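Local coordinates for protein probable threonyl-tRNA synthetase 1 (Aeropyrum pernix, PDB 3A32) that probably attaches threonine to its cognate tRNA through a threonyl-adenylate intermediate, working as a zinc-containing class II homodimer that lacks an editing domain of its own, at residues E357-S362 against G433-A438; L368-R373 against D437-L442; R426-A431 against A443-E448. All blocks are in the same frame, centred on the assembly; numbering follows the deposited sequence.

Contact 1 (E357-S362 against G433-A438); sequences EDLASS and GDAADA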
# COMPACT_ATOMS: atom_id res chain seq x y z
N GLU A 357 -27.13 -24.98 8.27
CA GLU A 357 -26.28 -24.16 9.13
C GLU A 357 -24.84 -24.64 9.03
O GLU A 357 -23.95 -23.82 8.85
CB GLU A 357 -26.81 -24.11 10.58
CG GLU A 357 -25.80 -23.57 11.63
CD GLU A 357 -25.50 -22.06 11.48
OE1 GLU A 357 -26.40 -21.30 11.04
OE2 GLU A 357 -24.36 -21.64 11.81
N ASP A 358 -24.62 -25.95 9.07
CA ASP A 358 -23.29 -26.49 8.92
C ASP A 358 -22.69 -26.27 7.52
O ASP A 358 -21.50 -26.03 7.39
CB ASP A 358 -23.24 -27.99 9.30
CG ASP A 358 -23.61 -28.26 10.80
OD1 ASP A 358 -23.76 -27.31 11.62
OD2 ASP A 358 -23.73 -29.45 11.17
N LEU A 359 -23.48 -26.40 6.47
CA LEU A 359 -23.02 -26.08 5.12
C LEU A 359 -22.60 -24.61 4.95
O LEU A 359 -21.48 -24.32 4.51
CB LEU A 359 -24.03 -26.52 4.03
CG LEU A 359 -23.54 -26.50 2.56
CD1 LEU A 359 -22.33 -27.38 2.33
CD2 LEU A 359 -24.67 -26.81 1.54
N ALA A 360 -23.49 -23.69 5.32
CA ALA A 360 -23.24 -22.24 5.24
C ALA A 360 -21.97 -21.83 6.01
O ALA A 360 -21.07 -21.18 5.46
CB ALA A 360 -24.47 -21.46 5.77
N SER A 361 -21.94 -22.20 7.27
CA SER A 361 -20.83 -21.99 8.16
C SER A 361 -19.50 -22.56 7.61
O SER A 361 -18.47 -21.85 7.58
CB SER A 361 -21.20 -22.58 9.54
OG SER A 361 -20.10 -22.58 10.43
N SER A 362 -19.50 -23.82 7.15
CA SER A 362 -18.28 -24.38 6.55
C SER A 362 -17.84 -23.69 5.26
O SER A 362 -16.65 -23.41 5.07
CB SER A 362 -18.44 -25.84 6.28
OG SER A 362 -18.57 -26.51 7.49
N GLY A 433 -20.26 -31.94 -3.75
CA GLY A 433 -20.35 -33.23 -3.05
C GLY A 433 -20.37 -32.98 -1.55
O GLY A 433 -21.17 -33.55 -0.85
N ASP A 434 -19.50 -32.11 -1.06
CA ASP A 434 -19.56 -31.68 0.34
C ASP A 434 -19.03 -30.24 0.47
O ASP A 434 -18.73 -29.60 -0.55
CB ASP A 434 -18.76 -32.64 1.23
CG ASP A 434 -17.28 -32.69 0.86
OD1 ASP A 434 -16.73 -31.83 0.12
OD2 ASP A 434 -16.63 -33.61 1.36
N ALA A 435 -18.89 -29.76 1.71
CA ALA A 435 -18.49 -28.37 1.97
C ALA A 435 -17.21 -27.97 1.25
O ALA A 435 -17.16 -26.94 0.62
CB ALA A 435 -18.36 -28.12 3.50
N ALA A 436 -16.18 -28.78 1.38
CA ALA A 436 -14.87 -28.54 0.78
C ALA A 436 -14.92 -28.42 -0.72
O ALA A 436 -14.24 -27.57 -1.30
CB ALA A 436 -13.92 -29.69 1.16
N ASP A 437 -15.68 -29.30 -1.34
CA ASP A 437 -15.88 -29.31 -2.76
C ASP A 437 -16.67 -28.06 -3.22
O ASP A 437 -16.36 -27.46 -4.26
CB ASP A 437 -16.61 -30.59 -3.16
CG ASP A 437 -16.57 -30.82 -4.64
OD1 ASP A 437 -15.43 -30.94 -5.19
OD2 ASP A 437 -17.67 -30.86 -5.24
N ALA A 438 -17.69 -27.68 -2.45
CA ALA A 438 -18.39 -26.43 -2.66
C ALA A 438 -17.44 -25.23 -2.59
O ALA A 438 -17.50 -24.35 -3.45
CB ALA A 438 -19.61 -26.25 -1.65
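Leu359 and Ser362, on successive turns of helix 353-369, close on Ala435 in the first turn of helix 435-457, joining two helices of the alpha/beta anticodon-binding domain. Along the leucine, Leu359 CG is still 5.5 Å from Ala435 CB, and its CB farther, so only the end of the side chain arrives. CG lies anti to the backbone N (chi1 -168°), which carries the CD1 branch across to the neighbouring helix, where CD1 rests 4.0 Å from Ala435 CA and almost as near to its CB. CD2 lies on the far side of CG from Ala435, and the side chain as a whole also packs on Tyr432 and Ile403. A turn later Ser362 offers its methylene: Ser362 CB meets Ala435 CB at 3.6 Å, the closest approach here. Its hydroxyl is turned back on its own helix, where Ser362 OG bonds to Asp358 O at 3.0 Å. That carbonyl also receives Ser362 N, and the two donors come from opposite faces of its plane. The start of helix 435-457 is fixed by its N-cap, Asp434, whose OD1 accepts the Asp437 N-H at 3.1 Å, nearly along the C-O axis of the carboxylate.

Contact 2 (L368-R373 against D437-L442); sequences LDKGFR and DAVENL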
# COMPACT_ATOMS: atom_id res chain seq x y z
N LEU A 368 -13.19 -17.74 3.62
CA LEU A 368 -12.28 -16.91 4.43
C LEU A 368 -10.88 -17.44 4.38
O LEU A 368 -9.98 -16.68 4.19
CB LEU A 368 -12.76 -16.77 5.88
CG LEU A 368 -13.97 -15.85 6.12
CD1 LEU A 368 -14.72 -16.22 7.40
CD2 LEU A 368 -13.50 -14.40 6.17
N ASP A 369 -10.69 -18.75 4.52
CA ASP A 369 -9.35 -19.35 4.45
C ASP A 369 -8.68 -19.20 3.07
O ASP A 369 -7.45 -19.17 2.99
CB ASP A 369 -9.39 -20.83 4.83
CG ASP A 369 -9.69 -21.06 6.31
OD1 ASP A 369 -9.71 -20.09 7.14
OD2 ASP A 369 -9.91 -22.24 6.66
N LYS A 370 -9.47 -19.14 1.99
CA LYS A 370 -8.90 -18.80 0.66
C LYS A 370 -8.55 -17.31 0.48
O LYS A 370 -7.97 -16.90 -0.54
CB LYS A 370 -9.80 -19.33 -0.45
CG LYS A 370 -9.78 -20.89 -0.50
CD LYS A 370 -10.15 -21.40 -1.85
CE LYS A 370 -10.26 -22.89 -1.85
NZ LYS A 370 -8.91 -23.48 -1.98
N GLY A 371 -8.92 -16.48 1.48
CA GLY A 371 -8.54 -15.08 1.46
C GLY A 371 -9.64 -14.14 0.97
O GLY A 371 -9.36 -12.98 0.64
N PHE A 372 -10.89 -14.62 0.93
CA PHE A 372 -12.02 -13.85 0.40
C PHE A 372 -12.68 -13.03 1.47
O PHE A 372 -12.56 -13.33 2.69
CB PHE A 372 -13.08 -14.77 -0.23
CG PHE A 372 -12.61 -15.48 -1.48
CD1 PHE A 372 -12.30 -14.74 -2.64
CD2 PHE A 372 -12.50 -16.86 -1.51
CE1 PHE A 372 -11.89 -15.36 -3.80
CE2 PHE A 372 -12.07 -17.51 -2.67
CZ PHE A 372 -11.75 -16.74 -3.81
N ARG A 373 -13.44 -12.01 1.03
CA ARG A 373 -14.27 -11.22 1.96
C ARG A 373 -15.72 -11.77 2.00
O ARG A 373 -16.44 -11.76 0.97
CB ARG A 373 -14.21 -9.73 1.62
CG ARG A 373 -12.79 -9.10 1.93
CD ARG A 373 -12.71 -7.62 1.66
NE ARG A 373 -12.98 -7.27 0.28
CZ ARG A 373 -12.08 -7.28 -0.71
NH1 ARG A 373 -10.82 -7.65 -0.46
NH2 ARG A 373 -12.43 -6.91 -1.95
N ASP A 437 -15.68 -29.30 -1.34
CA ASP A 437 -15.88 -29.31 -2.76
C ASP A 437 -16.67 -28.06 -3.22
O ASP A 437 -16.36 -27.46 -4.26
CB ASP A 437 -16.61 -30.59 -3.16
CG ASP A 437 -16.57 -30.82 -4.64
OD1 ASP A 437 -15.43 -30.94 -5.19
OD2 ASP A 437 -17.67 -30.86 -5.24
N ALA A 438 -17.69 -27.68 -2.45
CA ALA A 438 -18.39 -26.43 -2.66
C ALA A 438 -17.44 -25.23 -2.59
O ALA A 438 -17.50 -24.35 -3.45
CB ALA A 438 -19.61 -26.25 -1.65
N VAL A 439 -16.57 -25.18 -1.58
CA VAL A 439 -15.61 -24.07 -1.44
C VAL A 439 -14.70 -24.02 -2.68
O VAL A 439 -14.44 -22.94 -3.23
CB VAL A 439 -14.78 -24.14 -0.11
CG1 VAL A 439 -13.54 -23.17 -0.12
CG2 VAL A 439 -15.70 -23.90 1.11
N GLU A 440 -14.27 -25.18 -3.17
CA GLU A 440 -13.36 -25.21 -4.30
C GLU A 440 -14.03 -24.63 -5.51
O GLU A 440 -13.46 -23.79 -6.20
CB GLU A 440 -12.84 -26.63 -4.58
CG GLU A 440 -11.98 -27.19 -3.47
CD GLU A 440 -10.66 -26.38 -3.26
OE1 GLU A 440 -9.89 -26.22 -4.24
OE2 GLU A 440 -10.39 -25.94 -2.10
N ASN A 441 -15.27 -25.06 -5.73
CA ASN A 441 -16.09 -24.64 -6.86
C ASN A 441 -16.47 -23.15 -6.81
O ASN A 441 -16.53 -22.51 -7.87
CB ASN A 441 -17.37 -25.51 -6.91
CG ASN A 441 -17.08 -26.96 -7.29
OD1 ASN A 441 -15.97 -27.28 -7.71
ND2 ASN A 441 -18.07 -27.83 -7.16
N LEU A 442 -16.76 -22.63 -5.62
CA LEU A 442 -17.01 -21.21 -5.46
C LEU A 442 -15.72 -20.44 -5.70
O LEU A 442 -15.74 -19.37 -6.37
CB LEU A 442 -17.59 -20.88 -4.08
CG LEU A 442 -19.03 -21.39 -3.90
CD1 LEU A 442 -19.45 -21.39 -2.50
CD2 LEU A 442 -20.02 -20.57 -4.72
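A salt bridge laid over a small apolar contact ties Lys370, where helix 353-369 runs out, to Val439 and Glu440 on helix 435-457, at the partly buried margin where the two helices meet. The lysine runs out nearly straight until a bend at its end (chi4 -81°) turns the ammonium group toward the glutamate. On the way its carbons cross Val439 at a slant: Lys370 CE lies 3.7 Å from Val439 CG1, and CD is only slightly farther from the same methyl. Lys370 NZ then reaches Glu440 OE2 at 2.9 Å, on the syn side of the carboxylate but 29° out of its plane. Glu440 sets off away from the lysine and is folded back by a bend in its chain, and the two side chains meet roughly at right angles. Gly371 follows in a Schellman motif. With phi 99°, it donates its N to Leu368 O at 2.9 Å, and a side chain at these backbone angles would run into the preceding carbonyl. An alanine in place of Lys370 would probably leave the Glu440 carboxylate without this counter-charge and open a gap beside Val439 CG1. Phe372 packs on Ala443 and Ala446 of helix 435-457 and meets Phe341 edge-to-face, while Arg462 NH1 binds the carbonyl O of Lys370.

Contact 3 (R426-A431 against A443-E448); sequences RRLAIA and AAVAEE. With SO4 (sulfate ion), chain D.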
# COMPACT_ATOMS: atom_id res chain seq x y z
N ARG A 426 -27.03 -12.75 -11.99
CA ARG A 426 -27.13 -13.86 -12.89
C ARG A 426 -26.93 -15.14 -12.12
O ARG A 426 -25.90 -15.32 -11.48
CB ARG A 426 -26.11 -13.72 -14.03
CG ARG A 426 -26.21 -14.80 -15.08
CD ARG A 426 -25.31 -14.49 -16.32
NE ARG A 426 -23.92 -14.73 -16.00
CZ ARG A 426 -23.35 -15.94 -15.99
NH1 ARG A 426 -24.05 -17.05 -16.31
NH2 ARG A 426 -22.06 -16.03 -15.66
N ARG A 427 -27.92 -16.04 -12.22
CA ARG A 427 -27.94 -17.30 -11.49
C ARG A 427 -27.07 -18.36 -12.08
O ARG A 427 -27.08 -18.60 -13.29
CB ARG A 427 -29.39 -17.81 -11.39
CG ARG A 427 -29.57 -18.90 -10.38
CD ARG A 427 -31.01 -19.16 -10.07
NE ARG A 427 -31.10 -20.51 -9.53
CZ ARG A 427 -32.22 -21.13 -9.16
NH1 ARG A 427 -33.40 -20.56 -9.28
NH2 ARG A 427 -32.15 -22.37 -8.70
N LEU A 428 -26.28 -19.00 -11.22
CA LEU A 428 -25.49 -20.17 -11.63
C LEU A 428 -25.89 -21.31 -10.75
O LEU A 428 -26.29 -21.11 -9.61
CB LEU A 428 -23.97 -19.96 -11.45
CG LEU A 428 -23.30 -18.67 -11.89
CD1 LEU A 428 -21.87 -18.66 -11.33
CD2 LEU A 428 -23.30 -18.49 -13.41
N ALA A 429 -25.77 -22.51 -11.27
CA ALA A 429 -26.08 -23.73 -10.51
C ALA A 429 -24.75 -24.44 -10.26
O ALA A 429 -24.13 -24.94 -11.19
CB ALA A 429 -27.00 -24.61 -11.31
N ILE A 430 -24.29 -24.41 -9.02
CA ILE A 430 -22.99 -24.95 -8.66
C ILE A 430 -23.13 -26.27 -7.89
O ILE A 430 -23.49 -26.27 -6.70
CB ILE A 430 -22.11 -23.92 -7.82
CG1 ILE A 430 -21.85 -22.61 -8.58
CG2 ILE A 430 -20.79 -24.53 -7.50
CD1 ILE A 430 -21.25 -22.74 -9.93
N ALA A 431 -22.85 -27.39 -8.55
CA ALA A 431 -22.97 -28.71 -7.92
C ALA A 431 -21.84 -28.88 -6.91
O ALA A 431 -20.75 -28.30 -7.08
CB ALA A 431 -22.97 -29.87 -8.97
N ALA A 443 -14.60 -20.97 -5.21
CA ALA A 443 -13.30 -20.32 -5.47
C ALA A 443 -12.97 -20.30 -6.96
O ALA A 443 -12.42 -19.30 -7.46
CB ALA A 443 -12.17 -20.93 -4.66
N ALA A 444 -13.36 -21.36 -7.69
CA ALA A 444 -13.21 -21.35 -9.17
C ALA A 444 -14.01 -20.24 -9.88
O ALA A 444 -13.53 -19.66 -10.86
CB ALA A 444 -13.59 -22.76 -9.79
N VAL A 445 -15.24 -20.01 -9.44
CA VAL A 445 -16.06 -18.93 -9.97
C VAL A 445 -15.36 -17.58 -9.71
O VAL A 445 -15.31 -16.71 -10.59
CB VAL A 445 -17.47 -18.94 -9.33
CG1 VAL A 445 -18.15 -17.59 -9.47
CG2 VAL A 445 -18.35 -20.09 -9.92
N ALA A 446 -14.79 -17.42 -8.50
CA ALA A 446 -14.07 -16.22 -8.11
C ALA A 446 -12.82 -15.98 -8.94
O ALA A 446 -12.53 -14.85 -9.28
CB ALA A 446 -13.71 -16.27 -6.62
N GLU A 447 -12.07 -17.03 -9.23
CA GLU A 447 -10.88 -16.95 -10.02
C GLU A 447 -11.18 -16.50 -11.45
O GLU A 447 -10.39 -15.76 -12.04
CB GLU A 447 -10.11 -18.29 -9.93
CG GLU A 447 -9.88 -18.57 -8.41
CD GLU A 447 -8.89 -19.70 -8.03
OE1 GLU A 447 -8.68 -20.64 -8.87
OE2 GLU A 447 -8.36 -19.62 -6.87
N GLU A 448 -12.31 -16.96 -12.00
CA GLU A 448 -12.80 -16.48 -13.29
C GLU A 448 -13.13 -14.97 -13.18
O GLU A 448 -12.73 -14.18 -14.03
CB GLU A 448 -14.04 -17.29 -13.75
CG GLU A 448 -14.40 -17.13 -15.26
CD GLU A 448 -13.20 -17.47 -16.20
OE1 GLU A 448 -12.60 -18.59 -16.03
OE2 GLU A 448 -12.84 -16.62 -17.07
S SO4 D . -35.47 -23.40 -7.93
O1 SO4 D . -36.71 -23.78 -7.25
O2 SO4 D . -35.32 -24.28 -9.10
O3 SO4 D . -35.57 -22.00 -8.31
O4 SO4 D . -34.36 -23.47 -6.98
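Arg427 NH1 donates to O3 of a sulfate ion at 2.8 Å in an almost straight bond (173°), and Arg427 NH2 reaches O4 of the same ion at 3.0 Å, with more bend. The ion is thus held in a forked grip at the end of the guanidinium, its sulfur lying in the plane of that group. The arginine reaches it on a chain extended from CG to NE, and Lys406 NZ supplies a second positive partner. The sulfate probably comes from the crystallisation liquor. On the other face of the strand, Leu428 and Ile430 point toward helix 435-457 and both converge on one methyl, Val445 CG2. Leu428 comes tip to tip, its CD1 lying 4.1 Å from Val445 CG2. Ile430 crosses the valine at an angle and brings its CD1 to 3.9 Å from that methyl. For Ile430, CG1 lies beside the backbone N, and chi2 of -54° sets CD1 obliquely, within reach of the valine methyl. The valine methyl therefore sits over the notch between the two strand residues, where Leu428 CD1 and Ile430 CD1 are 4.4 Å apart. This is light apolar packing at the border of the sheet. Strand 424-431 is the outermost strand at this end, bonded through Leu428 and Ile430 to Val415 and Leu413 of the antiparallel strand 412-419, and helix 435-457, following it in sequence, doubles back across its inner face.

Helix 435-457 runs through all three contacts, in order from its first turn (contact 1) to 443-448 (contact 3). The centres of contacts 1 and 2 are about 10 Å apart, those of 2 and 3 about 11 Å, and those of 1 and 3 about 15 Å. Along the chain 357-362 and 368-373 come first, then strand 424-431, then the helix, so contacts 1 and 2, which share Asp437 and Ala438, each cross contact 3 in sequence. A probable, weak hydrogen bond from Asn441 ND2 to Ala431 O, with Asn441 CB packing on Ile430 CG2, ties contact 2 to contact 3. The helix is thereby fastened to both neighbours within the anticodon-binding region, away from the zinc site.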